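PDB 1HJS: beta-1,4-galactanase from Thielavia heterothallica, which hydrolyses the beta-1,4-galactosidic linkages of type I arabinogalactans as a family 53 glycoside hydrolase of clan GH-A. Local coordinates for residues V12-R17 and L59-A64; A221-L226 and A281-S286. All coordinates share one frame; numbering follows the deposited sequence.

Interaction 1: residues V12-R17 and L59-A64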
ATOM      1  N   VAL A  12      13.318   2.658   3.736  1.00 10.76           N
ATOM      2  CA  VAL A  12      14.621   2.993   3.162  1.00 11.19           C
ATOM      3  C   VAL A  12      15.565   3.814   4.051  1.00 11.96           C
ATOM      4  O   VAL A  12      16.688   3.383   4.309  1.00 11.99           O
ATOM      5  CB  VAL A  12      14.474   3.690   1.782  1.00 10.99           C
ATOM      6  CG1 VAL A  12      13.681   4.982   1.911  1.00 11.63           C
ATOM      7  CG2 VAL A  12      15.867   3.957   1.188  1.00 10.43           C
ATOM      8  N   VAL A  13      15.127   4.977   4.521  1.00 12.45           N
ATOM      9  CA  VAL A  13      15.986   5.808   5.363  1.00 12.81           C
ATOM     10  C   VAL A  13      16.246   5.166   6.725  1.00 13.34           C
ATOM     11  O   VAL A  13      17.331   5.302   7.290  1.00 13.11           O
ATOM     12  CB  VAL A  13      15.388   7.230   5.546  1.00 13.37           C
ATOM     13  CG1 VAL A  13      16.079   7.956   6.697  1.00 12.87           C
ATOM     14  CG2 VAL A  13      15.574   8.022   4.256  1.00 13.43           C
ATOM     15  N   VAL A  14      15.253   4.461   7.255  1.00 13.32           N
ATOM     16  CA  VAL A  14      15.430   3.795   8.538  1.00 13.84           C
ATOM     17  C   VAL A  14      16.575   2.791   8.403  1.00 13.79           C
ATOM     18  O   VAL A  14      17.437   2.690   9.277  1.00 13.85           O
ATOM     19  CB  VAL A  14      14.140   3.051   8.971  1.00 13.91           C
ATOM     20  CG1 VAL A  14      14.425   2.163  10.181  1.00 14.96           C
ATOM     21  CG2 VAL A  14      13.056   4.059   9.324  1.00 14.39           C
ATOM     22  N   GLU A  15      16.584   2.057   7.293  1.00 14.12           N
ATOM     23  CA  GLU A  15      17.623   1.062   7.045  1.00 14.48           C
ATOM     24  C   GLU A  15      18.985   1.677   6.737  1.00 14.38           C
ATOM     25  O   GLU A  15      20.007   1.182   7.205  1.00 13.95           O
ATOM     26  CB  GLU A  15      17.202   0.134   5.903  1.00 14.90           C
ATOM     27  CG  GLU A  15      16.132  -0.871   6.302  1.00 15.89           C
ATOM     28  CD  GLU A  15      16.651  -1.940   7.256  1.00 16.42           C
ATOM     29  OE1 GLU A  15      17.238  -1.586   8.300  1.00 17.30           O
ATOM     30  OE2 GLU A  15      16.465  -3.140   6.960  1.00 16.40           O
ATOM     31  N   GLU A  16      19.005   2.748   5.953  1.00 14.60           N
ATOM     32  CA  GLU A  16      20.270   3.396   5.633  1.00 14.75           C
ATOM     33  C   GLU A  16      20.893   3.919   6.924  1.00 15.37           C
ATOM     34  O   GLU A  16      22.103   3.822   7.121  1.00 15.54           O
ATOM     35  CB  GLU A  16      20.048   4.541   4.639  1.00 14.64           C
ATOM     36  CG  GLU A  16      19.476   4.067   3.309  1.00 14.75           C
ATOM     37  CD  GLU A  16      19.174   5.200   2.349  1.00 14.62           C
ATOM     38  OE1 GLU A  16      18.912   6.329   2.812  1.00 14.08           O
ATOM     39  OE2 GLU A  16      19.176   4.951   1.127  1.00 14.87           O
ATOM     40  N   ARG A  17      20.061   4.459   7.811  1.00 15.74           N
ATOM     41  CA  ARG A  17      20.554   4.981   9.084  1.00 17.02           C
ATOM     42  C   ARG A  17      21.031   3.848   9.981  1.00 17.59           C
ATOM     43  O   ARG A  17      21.809   4.065  10.908  1.00 18.31           O
ATOM     44  CB  ARG A  17      19.460   5.767   9.806  1.00 17.05           C
ATOM     45  CG  ARG A  17      19.150   7.112   9.178  1.00 18.26           C
ATOM     46  CD  ARG A  17      17.987   7.773   9.884  1.00 19.13           C
ATOM     47  NE  ARG A  17      17.674   9.071   9.302  1.00 20.72           N
ATOM     48  CZ  ARG A  17      16.558   9.749   9.551  1.00 21.41           C
ATOM     49  NH1 ARG A  17      15.642   9.252  10.370  1.00 22.48           N
ATOM     50  NH2 ARG A  17      16.362  10.926   8.972  1.00 22.63           N
ATOM     51  N   LEU A  59       5.512  13.298   7.728  1.00 13.15           N
ATOM     52  CA  LEU A  59       5.537  13.983   6.438  1.00 13.53           C
ATOM     53  C   LEU A  59       6.921  14.422   5.956  1.00 13.79           C
ATOM     54  O   LEU A  59       7.234  14.284   4.771  1.00 13.31           O
ATOM     55  CB  LEU A  59       4.577  15.179   6.450  1.00 14.34           C
ATOM     56  CG  LEU A  59       4.219  15.742   5.069  1.00 14.79           C
ATOM     57  CD1 LEU A  59       3.653  14.636   4.178  1.00 14.33           C
ATOM     58  CD2 LEU A  59       3.205  16.863   5.224  1.00 15.04           C
ATOM     59  N   ASP A  60       7.749  14.947   6.855  1.00 14.05           N
ATOM     60  CA  ASP A  60       9.089  15.379   6.459  1.00 14.66           C
ATOM     61  C   ASP A  60       9.899  14.201   5.936  1.00 14.14           C
ATOM     62  O   ASP A  60      10.609  14.312   4.940  1.00 13.95           O
ATOM     63  CB  ASP A  60       9.836  16.011   7.635  1.00 15.80           C
ATOM     64  CG  ASP A  60       9.320  17.394   7.978  1.00 17.34           C
ATOM     65  OD1 ASP A  60       8.796  18.075   7.071  1.00 17.35           O
ATOM     66  OD2 ASP A  60       9.456  17.800   9.149  1.00 18.57           O
ATOM     67  N   TYR A  61       9.794  13.075   6.634  1.00 13.58           N
ATOM     68  CA  TYR A  61      10.499  11.856   6.256  1.00 12.90           C
ATOM     69  C   TYR A  61      10.074  11.456   4.850  1.00 12.56           C
ATOM     70  O   TYR A  61      10.902  11.118   4.006  1.00 12.21           O
ATOM     71  CB  TYR A  61      10.154  10.747   7.258  1.00 13.08           C
ATOM     72  CG  TYR A  61      10.742   9.386   6.950  1.00 12.37           C
ATOM     73  CD1 TYR A  61      10.166   8.549   5.995  1.00 11.69           C
ATOM     74  CD2 TYR A  61      11.867   8.926   7.637  1.00 12.29           C
ATOM     75  CE1 TYR A  61      10.698   7.278   5.734  1.00 11.19           C
ATOM     76  CE2 TYR A  61      12.404   7.666   7.384  1.00 11.79           C
ATOM     77  CZ  TYR A  61      11.819   6.847   6.435  1.00 11.38           C
ATOM     78  OH  TYR A  61      12.369   5.607   6.183  1.00 10.09           O
ATOM     79  N   ASN A  62       8.772  11.516   4.598  1.00 12.19           N
ATOM     80  CA  ASN A  62       8.221  11.154   3.301  1.00 11.80           C
ATOM     81  C   ASN A  62       8.565  12.122   2.176  1.00 12.03           C
ATOM     82  O   ASN A  62       8.757  11.709   1.033  1.00 11.52           O
ATOM     83  CB  ASN A  62       6.711  10.995   3.421  1.00 12.03           C
ATOM     84  CG  ASN A  62       6.324   9.613   3.884  1.00 11.89           C
ATOM     85  OD1 ASN A  62       6.374   8.659   3.109  1.00 12.85           O
ATOM     86  ND2 ASN A  62       5.960   9.489   5.157  1.00 10.97           N
ATOM     87  N   ILE A  63       8.635  13.410   2.486  1.00 12.60           N
ATOM     88  CA  ILE A  63       8.984  14.381   1.457  1.00 13.01           C
ATOM     89  C   ILE A  63      10.438  14.158   1.056  1.00 12.72           C
ATOM     90  O   ILE A  63      10.788  14.230  -0.120  1.00 13.14           O
ATOM     91  CB  ILE A  63       8.773  15.834   1.962  1.00 13.74           C
ATOM     92  CG1 ILE A  63       7.270  16.129   2.018  1.00 14.00           C
ATOM     93  CG2 ILE A  63       9.486  16.828   1.038  1.00 14.06           C
ATOM     94  CD1 ILE A  63       6.913  17.456   2.650  1.00 14.30           C
ATOM     95  N   ALA A  64      11.283  13.855   2.034  1.00 13.02           N
ATOM     96  CA  ALA A  64      12.696  13.620   1.751  1.00 12.51           C
ATOM     97  C   ALA A  64      12.899  12.442   0.793  1.00 12.72           C
ATOM     98  O   ALA A  64      13.629  12.563  -0.196  1.00 11.97           O
ATOM     99  CB  ALA A  64      13.462  13.383   3.047  1.00 12.66           C
TER
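Val12 opens the short helix 12-17 with its backbone N 3.9 Å from Tyr61 OH, the phenol oxygen that helix 59-71 sends across to this first turn. In this (beta/alpha)8 barrel the short helix comes soon after strand 4-8, ahead of helix 32-38, and helix 59-71 comes after strand 43-48; over the two segments they run nearly perpendicular, at 87°, with axes 11.4 Å apart. Between these segments the gap is bridged mainly by one long side chain. Tyr61 holds its CG anti to the backbone N (chi1 176°), which carries the ring outward until its hydroxyl arrives beside the amides of the facing helix.

Val13, which also touches Ile65 and Arg68, meets the ring from the opposite direction. Its CB lies 3.5 Å from Tyr61 CE2, and CG1 follows at 3.7 Å from the same carbon, an oblique approach. Its amide N gives Tyr61 OH a weak, strongly bent hydrogen bond. Val14 supplies the better one: its N reaches Tyr61 OH at 3.3 Å with an angle of 143°, while its side chain crosses the tyrosine at about a right angle and sets CG2 3.6 Å from that oxygen. Further along, Arg17 turns back over its own helix, and one face of its guanidinium lies over Val13 CG1.

The hydroxyl also bonds to Ser10 O, just ahead of the helix, and the ring packs edge-to-face with Tyr57. A phenylalanine in its place would probably leave the Val14 amide and Ser10 O without their shared partner. The phenol oxygen thus serves both ways, accepting from backbone amides and giving its proton to a carbonyl, and it occupies first-turn N-H groups that the helix itself cannot satisfy.

Interaction 2: residues A221-L226 and A281-S286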
ATOM      1  N   ALA A 221      -6.630 -17.464   0.769  1.00 15.84           N
ATOM      2  CA  ALA A 221      -6.082 -16.472  -0.158  1.00 14.98           C
ATOM      3  C   ALA A 221      -5.555 -17.089  -1.450  1.00 15.03           C
ATOM      4  O   ALA A 221      -4.393 -16.892  -1.817  1.00 14.25           O
ATOM      5  CB  ALA A 221      -4.968 -15.676   0.532  1.00 14.32           C
ATOM      6  N   THR A 222      -6.411 -17.836  -2.141  1.00 14.44           N
ATOM      7  CA  THR A 222      -6.016 -18.461  -3.392  1.00 14.76           C
ATOM      8  C   THR A 222      -5.996 -17.431  -4.513  1.00 14.75           C
ATOM      9  O   THR A 222      -6.634 -16.384  -4.420  1.00 14.06           O
ATOM     10  CB  THR A 222      -6.994 -19.575  -3.804  1.00 15.42           C
ATOM     11  OG1 THR A 222      -8.320 -19.033  -3.896  1.00 15.07           O
ATOM     12  CG2 THR A 222      -6.979 -20.706  -2.785  1.00 15.53           C
ATOM     13  N   LEU A 223      -5.254 -17.732  -5.571  1.00 14.71           N
ATOM     14  CA  LEU A 223      -5.194 -16.841  -6.716  1.00 15.15           C
ATOM     15  C   LEU A 223      -6.575 -16.842  -7.364  1.00 15.34           C
ATOM     16  O   LEU A 223      -7.014 -15.838  -7.928  1.00 14.78           O
ATOM     17  CB  LEU A 223      -4.139 -17.332  -7.706  1.00 15.74           C
ATOM     18  CG  LEU A 223      -2.707 -17.299  -7.162  1.00 16.08           C
ATOM     19  CD1 LEU A 223      -1.766 -17.951  -8.158  1.00 16.70           C
ATOM     20  CD2 LEU A 223      -2.291 -15.856  -6.905  1.00 15.98           C
ATOM     21  N   SER A 224      -7.262 -17.978  -7.274  1.00 15.28           N
ATOM     22  CA  SER A 224      -8.597 -18.097  -7.845  1.00 15.56           C
ATOM     23  C   SER A 224      -9.562 -17.150  -7.131  1.00 14.64           C
ATOM     24  O   SER A 224     -10.361 -16.470  -7.774  1.00 13.85           O
ATOM     25  CB  SER A 224      -9.104 -19.542  -7.735  1.00 16.33           C
ATOM     26  OG  SER A 224      -9.187 -19.945  -6.384  1.00 18.97           O
ATOM     27  N   ALA A 225      -9.481 -17.099  -5.805  1.00 13.61           N
ATOM     28  CA  ALA A 225     -10.354 -16.226  -5.028  1.00 13.61           C
ATOM     29  C   ALA A 225     -10.039 -14.757  -5.307  1.00 13.42           C
ATOM     30  O   ALA A 225     -10.937 -13.917  -5.316  1.00 13.31           O
ATOM     31  CB  ALA A 225     -10.208 -16.518  -3.537  1.00 12.84           C
ATOM     32  N   LEU A 226      -8.763 -14.446  -5.519  1.00 13.46           N
ATOM     33  CA  LEU A 226      -8.368 -13.069  -5.812  1.00 12.68           C
ATOM     34  C   LEU A 226      -8.967 -12.666  -7.155  1.00 12.98           C
ATOM     35  O   LEU A 226      -9.567 -11.599  -7.284  1.00 12.85           O
ATOM     36  CB  LEU A 226      -6.840 -12.949  -5.876  1.00 13.33           C
ATOM     37  CG  LEU A 226      -6.317 -11.550  -6.224  1.00 13.04           C
ATOM     38  CD1 LEU A 226      -6.735 -10.562  -5.149  1.00 12.87           C
ATOM     39  CD2 LEU A 226      -4.800 -11.588  -6.354  1.00 13.58           C
ATOM     40  N   ALA A 281       0.501 -10.329 -10.694  1.00 11.47           N
ATOM     41  CA  ALA A 281       0.478  -9.199 -11.618  1.00 12.14           C
ATOM     42  C   ALA A 281      -0.461  -9.492 -12.776  1.00 12.36           C
ATOM     43  O   ALA A 281      -1.275  -8.650 -13.164  1.00 11.19           O
ATOM     44  CB  ALA A 281       1.886  -8.918 -12.147  1.00 12.25           C
ATOM     45  N   ASN A 282      -0.350 -10.694 -13.328  1.00 12.57           N
ATOM     46  CA  ASN A 282      -1.191 -11.059 -14.450  1.00 13.42           C
ATOM     47  C   ASN A 282      -2.642 -11.273 -14.064  1.00 13.02           C
ATOM     48  O   ASN A 282      -3.526 -11.135 -14.900  1.00 13.48           O
ATOM     49  CB  ASN A 282      -0.608 -12.273 -15.167  1.00 14.69           C
ATOM     50  CG  ASN A 282       0.599 -11.902 -16.013  1.00 17.09           C
ATOM     51  OD1 ASN A 282       0.526 -10.988 -16.832  1.00 19.22           O
ATOM     52  ND2 ASN A 282       1.709 -12.598 -15.820  1.00 17.79           N
ATOM     53  N   ILE A 283      -2.886 -11.601 -12.801  1.00 13.29           N
ATOM     54  CA  ILE A 283      -4.263 -11.765 -12.348  1.00 13.17           C
ATOM     55  C   ILE A 283      -4.878 -10.370 -12.382  1.00 13.52           C
ATOM     56  O   ILE A 283      -5.967 -10.171 -12.914  1.00 13.79           O
ATOM     57  CB  ILE A 283      -4.329 -12.332 -10.927  1.00 13.77           C
ATOM     58  CG1 ILE A 283      -3.887 -13.799 -10.948  1.00 13.79           C
ATOM     59  CG2 ILE A 283      -5.758 -12.219 -10.378  1.00 13.36           C
ATOM     60  CD1 ILE A 283      -3.700 -14.392  -9.576  1.00 15.25           C
ATOM     61  N   VAL A 284      -4.140  -9.403 -11.850  1.00 12.85           N
ATOM     62  CA  VAL A 284      -4.595  -8.018 -11.839  1.00 12.93           C
ATOM     63  C   VAL A 284      -4.836  -7.523 -13.264  1.00 13.03           C
ATOM     64  O   VAL A 284      -5.852  -6.888 -13.544  1.00 13.30           O
ATOM     65  CB  VAL A 284      -3.562  -7.097 -11.156  1.00 12.99           C
ATOM     66  CG1 VAL A 284      -3.974  -5.640 -11.316  1.00 13.04           C
ATOM     67  CG2 VAL A 284      -3.452  -7.451  -9.673  1.00 12.74           C
ATOM     68  N   SER A 285      -3.904  -7.815 -14.165  1.00 12.76           N
ATOM     69  CA  SER A 285      -4.040  -7.373 -15.549  1.00 14.19           C
ATOM     70  C   SER A 285      -5.234  -8.000 -16.261  1.00 13.71           C
ATOM     71  O   SER A 285      -5.747  -7.431 -17.221  1.00 13.68           O
ATOM     72  CB  SER A 285      -2.761  -7.675 -16.339  1.00 14.46           C
ATOM     73  OG  SER A 285      -1.684  -6.875 -15.873  1.00 18.54           O
ATOM     74  N   SER A 286      -5.675  -9.165 -15.794  1.00 13.58           N
ATOM     75  CA  SER A 286      -6.808  -9.851 -16.415  1.00 13.46           C
ATOM     76  C   SER A 286      -8.131  -9.263 -15.945  1.00 13.77           C
ATOM     77  O   SER A 286      -9.197  -9.640 -16.432  1.00 14.09           O
ATOM     78  CB  SER A 286      -6.783 -11.345 -16.078  1.00 13.73           C
ATOM     79  OG  SER A 286      -7.218 -11.567 -14.747  1.00 13.13           O
TER
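Ile283 reaches out from helix 270-285 and sets its two branches against two leucines of helix 223-237, an apolar contact on the outer, helical layer of the (beta/alpha)8 barrel. These helices come after strands 208-212 and 240-245, which are neighbours in the barrel.

The isoleucine points at the facing segment and divides its contacts. With CG1 anti to the carbonyl carbon (chi1 -71°) and the chain extended beyond it, CD1 is carried to Leu223, whose side chain it crosses at about a right angle. CD1 lies against the flank of that leucine, 3.5 Å from Leu223 CB, and comes to 3.4 Å from Leu223 CD2, tighter than usual for two carbons. The other branch, CG2, faces Leu226 CD2 more loosely at 4.2 Å, the two side chains meeting at a slant. Leu226, about one turn on from Leu223, is the buried member of the trio.

The start of helix 223-237 is fixed separately: Thr222 is its N-cap, taking a bond from Ala225 N on OG1, and Asp262 accepts from the amides of Leu223 and Ser224. Near the C-terminal part of helix 270-285, Ser286 OG, which also bonds to Lys227 NZ, turns back to Ile283 O at 2.6 Å, with the hydroxyl oxygen 17° from the carbonyl plane and a C=O...OG angle of 130°.

Overall arrangement
Both contacts join two helices outside the strands of one barrel, and both are partly buried rather than deep in its core. They share no element: interaction 1 links helices 12-17 and 59-71, interaction 2 helices 223-237 and 270-285. Their centres are 32 Å apart, on opposite sides of the chain's centre. The first is of mixed character, an aromatic side chain ending in a hydroxyl that engages backbone amides; the second is wholly aliphatic across the gap, its polar bonds lying at the helix ends. Interaction 1 is away from the annotated sites, whereas Leu226 of interaction 2 lies about 11 Å, side chain to side chain, from the probable nucleophile Glu245.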